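Local coordinates for protein UDP-L-Rhamnose Synthase (Acanthamoeba polyphaga mimivirus, PDB 7JID) that binds NADP and UDP-rhamnose in a Rossmann-fold architecture and probably catalyses reductive steps in making UDP-L-rhamnose, at residues D156-R161 with I203-N208. Residues are numbered along the deposited sequence; the frame is centred on the assembly and turned at random.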
ATOM      1  N   ASP A 156      -4.914  19.519  -2.651  1.00 14.62           N
ATOM      2  CA  ASP A 156      -5.427  19.399  -1.275  1.00 14.80           C
ATOM      3  C   ASP A 156      -4.319  19.058  -0.301  1.00 12.17           C
ATOM      4  O   ASP A 156      -4.481  19.334   0.906  1.00 12.33           O
ATOM      5  CB  ASP A 156      -6.475  18.287  -1.232  1.00 15.62           C
ATOM      6  CG  ASP A 156      -7.735  18.752  -1.927  1.00 17.62           C
ATOM      7  OD1 ASP A 156      -8.360  19.676  -1.354  1.00 22.13           O
ATOM      8  OD2 ASP A 156      -7.984  18.275  -3.078  1.00 18.84           O
ATOM      9  N   VAL A 157      -3.237  18.447  -0.781  1.00 11.08           N
ATOM     10  CA  VAL A 157      -2.174  17.958   0.150  1.00 11.35           C
ATOM     11  C   VAL A 157      -0.808  18.491  -0.280  1.00  9.37           C
ATOM     12  O   VAL A 157      -0.490  18.421  -1.483  1.00 10.56           O
ATOM     13  CB  VAL A 157      -2.139  16.433   0.216  1.00 12.51           C
ATOM     14  CG1 VAL A 157      -0.967  15.917   1.029  1.00 12.28           C
ATOM     15  CG2 VAL A 157      -3.462  15.884   0.740  1.00 13.94           C
ATOM     16  N   LEU A 158      -0.039  18.938   0.684  1.00 10.34           N
ATOM     17  CA  LEU A 158       1.365  19.305   0.491  1.00  9.74           C
ATOM     18  C   LEU A 158       2.209  18.061   0.815  1.00  8.18           C
ATOM     19  O   LEU A 158       2.259  17.708   2.004  1.00  8.86           O
ATOM     20  CB  LEU A 158       1.735  20.491   1.386  1.00 10.42           C
ATOM     21  CG  LEU A 158       3.155  21.040   1.249  1.00 11.26           C
ATOM     22  CD1 LEU A 158       3.407  21.518  -0.170  1.00 10.94           C
ATOM     23  CD2 LEU A 158       3.375  22.113   2.294  1.00 11.49           C
ATOM     24  N   ASN A 159       2.869  17.491  -0.179  1.00  8.56           N
ATOM     25  CA  ASN A 159       3.703  16.273  -0.055  1.00  7.91           C
ATOM     26  C   ASN A 159       5.176  16.696  -0.093  1.00  7.70           C
ATOM     27  O   ASN A 159       5.697  16.946  -1.169  1.00  8.32           O
ATOM     28  CB  ASN A 159       3.261  15.257  -1.093  1.00  8.21           C
ATOM     29  CG  ASN A 159       4.254  14.130  -1.252  1.00  7.19           C
ATOM     30  OD1 ASN A 159       4.738  13.621  -0.247  1.00  8.60           O
ATOM     31  ND2 ASN A 159       4.457  13.712  -2.484  1.00  8.07           N
ATOM     32  N   LEU A 160       5.832  16.700   1.043  1.00  8.12           N
ATOM     33  CA  LEU A 160       7.230  17.186   1.133  1.00  8.51           C
ATOM     34  C   LEU A 160       8.182  15.981   1.203  1.00  8.98           C
ATOM     35  O   LEU A 160       8.027  15.117   2.081  1.00  9.58           O
ATOM     36  CB  LEU A 160       7.445  18.089   2.347  1.00  9.46           C
ATOM     37  CG  LEU A 160       6.601  19.362   2.328  1.00 10.11           C
ATOM     38  CD1 LEU A 160       6.879  20.184   3.559  1.00 11.24           C
ATOM     39  CD2 LEU A 160       6.785  20.155   1.036  1.00 10.24           C
ATOM     40  N   ARG A 161       9.060  15.856   0.217  1.00  8.28           N
ATOM     41  CA  ARG A 161      10.075  14.780   0.226  1.00  7.43           C
ATOM     42  C   ARG A 161      11.373  15.206   0.912  1.00  7.75           C
ATOM     43  O   ARG A 161      12.237  15.898   0.323  1.00  7.77           O
ATOM     44  CB  ARG A 161      10.319  14.380  -1.230  1.00  7.11           C
ATOM     45  CG  ARG A 161       9.133  13.799  -1.966  1.00  7.76           C
ATOM     46  CD  ARG A 161       9.654  13.441  -3.332  1.00  9.23           C
ATOM     47  NE  ARG A 161       8.694  12.951  -4.272  1.00  8.30           N
ATOM     48  CZ  ARG A 161       8.804  13.055  -5.593  1.00  9.29           C
ATOM     49  NH1 ARG A 161       9.784  13.774  -6.124  1.00  9.62           N
ATOM     50  NH2 ARG A 161       7.889  12.479  -6.353  1.00  9.75           N
ATOM     51  N   ILE A 203       6.598  25.207   7.462  1.00 11.61           N
ATOM     52  CA  ILE A 203       5.513  25.915   8.205  1.00 11.69           C
ATOM     53  C   ILE A 203       4.974  27.039   7.313  1.00 13.32           C
ATOM     54  O   ILE A 203       3.742  27.251   7.286  1.00 13.00           O
ATOM     55  CB  ILE A 203       6.000  26.428   9.570  1.00 12.12           C
ATOM     56  CG1 ILE A 203       6.204  25.260  10.525  1.00 12.21           C
ATOM     57  CG2 ILE A 203       5.005  27.441  10.140  1.00 12.64           C
ATOM     58  CD1 ILE A 203       6.820  25.582  11.830  1.00 12.84           C
ATOM     59  N   ASP A 204       5.867  27.805   6.662  1.00 12.30           N
ATOM     60  CA  ASP A 204       5.438  28.914   5.775  1.00 12.55           C
ATOM     61  C   ASP A 204       4.525  28.365   4.673  1.00 12.58           C
ATOM     62  O   ASP A 204       3.488  28.945   4.364  1.00 12.46           O
ATOM     63  CB  ASP A 204       6.644  29.693   5.236  1.00 12.78           C
ATOM     64  CG  ASP A 204       6.236  30.992   4.552  1.00 13.49           C
ATOM     65  OD1 ASP A 204       5.753  31.894   5.316  1.00 14.45           O
ATOM     66  OD2 ASP A 204       6.299  31.070   3.288  1.00 13.34           O
ATOM     67  N   MET A 205       4.959  27.320   3.978  1.00 11.34           N
ATOM     68  CA  MET A 205       4.181  26.655   2.918  1.00 12.26           C
ATOM     69  C   MET A 205       2.786  26.207   3.420  1.00 11.64           C
ATOM     70  O   MET A 205       1.812  26.470   2.705  1.00 13.72           O
ATOM     71  CB  MET A 205       4.977  25.456   2.378  1.00 12.01           C
ATOM     72  CG  MET A 205       6.125  25.898   1.547  1.00 11.88           C
ATOM     73  SD  MET A 205       7.145  24.458   1.086  1.00 13.65           S
ATOM     74  CE  MET A 205       6.408  24.147  -0.516  1.00 14.40           C
ATOM     75  N   ALA A 206       2.687  25.614   4.610  1.00 12.22           N
ATOM     76  CA  ALA A 206       1.429  25.123   5.230  1.00 12.48           C
ATOM     77  C   ALA A 206       0.586  26.368   5.597  1.00 13.49           C
ATOM     78  O   ALA A 206      -0.591  26.429   5.205  1.00 12.99           O
ATOM     79  CB  ALA A 206       1.709  24.284   6.442  1.00 13.55           C
ATOM     80  N   ARG A 207       1.216  27.395   6.154  1.00 13.24           N
ATOM     81  CA  ARG A 207       0.484  28.668   6.437  1.00 13.43           C
ATOM     82  C   ARG A 207      -0.136  29.194   5.141  1.00 14.44           C
ATOM     83  O   ARG A 207      -1.327  29.699   5.153  1.00 13.63           O
ATOM     84  CB  ARG A 207       1.429  29.671   7.094  1.00 14.10           C
ATOM     85  CG  ARG A 207       0.740  30.985   7.428  1.00 15.78           C
ATOM     86  CD  ARG A 207       1.661  31.839   8.228  1.00 15.67           C
ATOM     87  NE  ARG A 207       1.634  31.440   9.623  1.00 17.79           N
ATOM     88  CZ  ARG A 207       2.630  30.926  10.298  1.00 18.73           C
ATOM     89  NH1 ARG A 207       3.800  30.724   9.726  1.00 19.49           N
ATOM     90  NH2 ARG A 207       2.468  30.655  11.575  1.00 21.15           N
ATOM     91  N   ASN A 208       0.594  29.116   4.030  1.00 13.99           N
ATOM     92  CA  ASN A 208       0.170  29.677   2.727  1.00 13.50           C
ATOM     93  C   ASN A 208      -0.838  28.780   2.004  1.00 13.06           C
ATOM     94  O   ASN A 208      -1.238  29.158   0.925  1.00 13.24           O
ATOM     95  CB  ASN A 208       1.354  29.983   1.813  1.00 15.22           C
ATOM     96  CG  ASN A 208       2.194  31.143   2.296  1.00 15.33           C
ATOM     97  OD1 ASN A 208       1.758  31.922   3.151  1.00 15.93           O
ATOM     98  ND2 ASN A 208       3.437  31.224   1.824  1.00 16.64           N
TER
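The side chain of Leu158 lies roughly perpendicular to that of Met205, and both methyls of the leucine take part. CD2 of Leu158 reaches the root of the methionine chain, 3.7 Å from Met205 CB, while CD1 meets the far end, 4.0 Å from Met205 CE. This double touch depends on a bend at the methionine thioether: chi3 of 95° turns CE back against the leucine. With CG anti to the backbone N (chi1 -177°), Leu158 extends toward the helix, and CD2 also comes within 4.3 Å of Ala206 N. One strand repeat further on, Leu160 faces the same way and brings CD2 to 4.3 Å from Met205 CE, a looser apolar touch. The contact lays helix 195-207 against one face of the six-stranded parallel sheet of the Rossmann fold, where strand 157-162 runs between strands 103-109 and 212-215; the axes of 157-161 and 203-207 run nearly antiparallel (165°), 10.2 Å apart at their closest. Phe214 of strand 212-215 touches Leu158, Leu160 and Met205, extending this buried apolar layer to the neighbouring strand. On the opposite face of the strand, Asp147 of helix 138-150 accepts a hydrogen bond from Asn159 ND2 and forms a salt bridge with Arg161.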